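Restriction endonuclease r.bpuji (Bacillus pumilus, PDB 2VLA) probably cuts DNA as a restriction endonuclease; this chain is its recognition domain, which binds the cognate DNA sequence. Local coordinates at residues A[153-164]-A[180-188]. Residues are numbered along the deposited sequence; the frame is centred on the assembly and turned at random. Where two conformers were deposited one is given.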
# COMPACT_ATOMS: atom_id res chain seq x y z
N ILE A 153 20.12 -3.51 16.11
CA ILE A 153 20.41 -4.00 14.76
C ILE A 153 19.68 -3.16 13.73
O ILE A 153 18.76 -2.40 14.07
CB ILE A 153 20.04 -5.50 14.57
CG1 ILE A 153 18.53 -5.71 14.65
CG2 ILE A 153 20.78 -6.37 15.60
CD1 ILE A 153 18.07 -7.03 14.10
N GLN A 154 20.14 -3.24 12.48
CA GLN A 154 19.48 -2.56 11.40
C GLN A 154 19.10 -3.57 10.33
O GLN A 154 19.74 -4.60 10.20
CB GLN A 154 20.39 -1.49 10.83
CG GLN A 154 20.70 -0.39 11.84
CD GLN A 154 21.79 0.52 11.40
OE1 GLN A 154 22.90 0.08 11.11
NE2 GLN A 154 21.49 1.81 11.36
N LEU A 155 18.01 -3.29 9.63
CA LEU A 155 17.44 -4.23 8.67
C LEU A 155 17.62 -3.76 7.24
O LEU A 155 17.55 -2.56 6.95
CB LEU A 155 15.94 -4.39 8.93
CG LEU A 155 15.55 -4.84 10.34
CD1 LEU A 155 14.07 -5.04 10.37
CD2 LEU A 155 16.30 -6.08 10.68
N SER A 156 17.78 -4.72 6.35
CA SER A 156 17.83 -4.45 4.93
C SER A 156 16.44 -4.58 4.33
O SER A 156 15.52 -5.13 4.95
CB SER A 156 18.76 -5.43 4.24
OG SER A 156 18.18 -6.73 4.24
N LYS A 157 16.30 -4.14 3.09
CA LYS A 157 15.07 -4.33 2.36
C LYS A 157 14.75 -5.81 2.19
O LYS A 157 13.58 -6.20 2.19
CB LYS A 157 15.17 -3.65 0.98
CG LYS A 157 13.98 -3.89 0.08
CD LYS A 157 14.04 -3.00 -1.15
CE LYS A 157 15.44 -2.97 -1.74
NZ LYS A 157 15.59 -3.90 -2.89
N ASP A 158 15.78 -6.63 2.00
CA ASP A 158 15.58 -8.07 1.86
C ASP A 158 15.07 -8.70 3.17
O ASP A 158 14.27 -9.63 3.13
CB ASP A 158 16.91 -8.77 1.40
CG ASP A 158 17.27 -8.46 -0.07
OD1 ASP A 158 16.34 -8.35 -0.91
OD2 ASP A 158 18.49 -8.37 -0.38
N ASP A 159 15.56 -8.20 4.29
CA ASP A 159 15.06 -8.66 5.60
C ASP A 159 13.57 -8.37 5.72
O ASP A 159 12.78 -9.24 6.09
CB ASP A 159 15.77 -7.95 6.73
CG ASP A 159 17.22 -8.37 6.89
OD1 ASP A 159 17.55 -9.54 6.58
OD2 ASP A 159 18.02 -7.54 7.42
N ILE A 160 13.17 -7.15 5.38
CA ILE A 160 11.78 -6.76 5.48
C ILE A 160 10.92 -7.55 4.47
O ILE A 160 9.77 -7.90 4.75
CB ILE A 160 11.60 -5.26 5.29
CG1 ILE A 160 12.36 -4.49 6.37
CG2 ILE A 160 10.13 -4.88 5.31
CD1 ILE A 160 12.46 -2.98 6.10
N ALA A 161 11.50 -7.87 3.32
CA ALA A 161 10.81 -8.67 2.33
C ALA A 161 10.53 -10.08 2.84
O ALA A 161 9.40 -10.53 2.78
CB ALA A 161 11.64 -8.72 1.01
N TYR A 162 11.57 -10.78 3.27
CA TYR A 162 11.44 -12.21 3.58
C TYR A 162 10.74 -12.42 4.89
O TYR A 162 9.89 -13.30 5.01
CB TYR A 162 12.82 -12.86 3.64
CG TYR A 162 12.78 -14.35 3.91
CD1 TYR A 162 12.54 -15.24 2.88
CD2 TYR A 162 12.91 -14.84 5.20
CE1 TYR A 162 12.45 -16.60 3.13
CE2 TYR A 162 12.83 -16.21 5.46
CZ TYR A 162 12.60 -17.08 4.42
OH TYR A 162 12.53 -18.44 4.67
N TYR A 163 11.14 -11.65 5.89
CA TYR A 163 10.67 -11.91 7.25
C TYR A 163 9.33 -11.25 7.57
O TYR A 163 8.64 -11.67 8.52
CB TYR A 163 11.71 -11.49 8.28
CG TYR A 163 12.99 -12.31 8.25
CD1 TYR A 163 13.08 -13.52 8.91
CD2 TYR A 163 14.11 -11.86 7.56
CE1 TYR A 163 14.25 -14.26 8.91
CE2 TYR A 163 15.28 -12.60 7.54
CZ TYR A 163 15.35 -13.79 8.23
OH TYR A 163 16.53 -14.50 8.20
N VAL A 164 8.94 -10.23 6.81
CA VAL A 164 7.73 -9.46 7.09
C VAL A 164 6.74 -9.47 5.92
O VAL A 164 5.72 -10.15 5.99
CB VAL A 164 8.07 -8.01 7.50
CG1 VAL A 164 6.80 -7.19 7.74
CG2 VAL A 164 8.99 -8.00 8.69
N VAL A 180 10.12 -11.48 15.16
CA VAL A 180 10.79 -11.30 13.89
C VAL A 180 12.24 -10.91 14.15
O VAL A 180 13.16 -11.49 13.58
CB VAL A 180 10.09 -10.22 13.05
CG1 VAL A 180 10.90 -9.93 11.78
CG2 VAL A 180 8.68 -10.66 12.68
N ILE A 181 12.44 -9.94 15.03
CA ILE A 181 13.76 -9.46 15.34
C ILE A 181 14.63 -10.57 15.95
O ILE A 181 15.78 -10.76 15.56
CB ILE A 181 13.69 -8.25 16.27
CG1 ILE A 181 13.06 -7.03 15.51
CG2 ILE A 181 15.07 -7.93 16.87
CD1 ILE A 181 13.62 -6.78 14.12
N GLU A 182 14.08 -11.32 16.88
CA GLU A 182 14.84 -12.40 17.49
C GLU A 182 15.25 -13.47 16.46
O GLU A 182 16.39 -13.97 16.47
CB GLU A 182 14.05 -13.03 18.65
CG GLU A 182 13.98 -12.11 19.88
CD GLU A 182 13.00 -12.58 20.98
OE1 GLU A 182 12.14 -13.45 20.70
OE2 GLU A 182 13.09 -12.06 22.11
N LYS A 183 14.36 -13.75 15.51
CA LYS A 183 14.66 -14.72 14.46
C LYS A 183 15.76 -14.21 13.52
O LYS A 183 16.67 -14.97 13.12
CB LYS A 183 13.38 -15.04 13.68
CG LYS A 183 13.57 -15.93 12.48
CD LYS A 183 14.18 -17.27 12.82
CE LYS A 183 14.24 -18.16 11.62
NZ LYS A 183 15.14 -19.33 11.82
N ILE A 184 15.71 -12.93 13.17
CA ILE A 184 16.74 -12.34 12.31
C ILE A 184 18.09 -12.41 13.01
O ILE A 184 19.08 -12.80 12.42
CB ILE A 184 16.39 -10.89 11.90
CG1 ILE A 184 15.18 -10.90 10.95
CG2 ILE A 184 17.61 -10.19 11.22
CD1 ILE A 184 14.64 -9.53 10.57
N ILE A 185 18.11 -12.12 14.30
CA ILE A 185 19.36 -12.16 15.05
C ILE A 185 19.92 -13.60 15.10
O ILE A 185 21.12 -13.81 14.92
CB ILE A 185 19.16 -11.61 16.47
CG1 ILE A 185 18.96 -10.08 16.43
CG2 ILE A 185 20.37 -11.98 17.36
CD1 ILE A 185 18.54 -9.45 17.77
N GLU A 186 19.05 -14.58 15.31
CA GLU A 186 19.50 -15.98 15.32
C GLU A 186 20.02 -16.40 13.95
O GLU A 186 21.08 -17.02 13.85
CB GLU A 186 18.37 -16.91 15.75
CG GLU A 186 18.79 -18.38 15.82
CD GLU A 186 17.62 -19.32 16.01
OE1 GLU A 186 17.15 -19.47 17.16
OE2 GLU A 186 17.19 -19.94 15.01
N ASP A 187 19.29 -16.04 12.90
CA ASP A 187 19.71 -16.40 11.56
C ASP A 187 21.08 -15.79 11.23
O ASP A 187 21.95 -16.48 10.69
CB ASP A 187 18.66 -15.94 10.55
CG ASP A 187 17.53 -16.95 10.38
OD1 ASP A 187 17.55 -18.02 11.06
OD2 ASP A 187 16.60 -16.68 9.57
N ARG A 188 21.27 -14.52 11.56
CA ARG A 188 22.55 -13.86 11.29
C ARG A 188 23.67 -14.55 12.05
O ARG A 188 24.79 -14.65 11.56
CB ARG A 188 22.50 -12.39 11.66
CG ARG A 188 21.61 -11.55 10.76
CD ARG A 188 21.64 -10.11 11.14
NE ARG A 188 20.80 -9.30 10.27
CZ ARG A 188 20.62 -7.99 10.39
NH1 ARG A 188 21.24 -7.32 11.34
NH2 ARG A 188 19.81 -7.36 9.56
O HOH W 1 22.60 -4.74 12.18
O HOH W 2 19.62 -10.58 8.00
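R188 reaches from helix 180-188 to the start of helix 157-164 with its chain extended from CG to NE. R188 NH2 donates to Q154 O at 2.8 Å, nearly straight (164°). The same R188 NH2 makes a bent salt-bridge bond to D159 OD2, also 2.8 Å. NH1 adds a weak bond to Q154 O, and water 2 joins NE to D159 OD1. D159 OD2 also accepts from S156 N at 3.0 Å, on the face opposite R188. D159 N in turn donates to S156 OG, which completes a capping box. Farther along helix 157-164, Y163 OH donates to D187 OD2 at 2.6 Å, on the anti lone pair, while K183 NZ, on the same helix as D187, holds D187 OD1 in a salt bridge. With CG beside the backbone N (chi1 -66°), the Y163 ring sits among V180, K183, I184 and D187. I184 CG1 lies 3.6 Å from the centroid of the Y163 ring, over its face, a CH-pi contact; Y162 covers the opposite face. A leucine at Y163 would probably leave D187 OD2 without its hydroxyl donor and I184 without a ring to pack on. I184 CD1 also meets L155 CD2 at 3.8 Å. R188 on a capping-box start and Y163 as a knob in a hole join two steeply crossed helices of the mainly helical recognition domain.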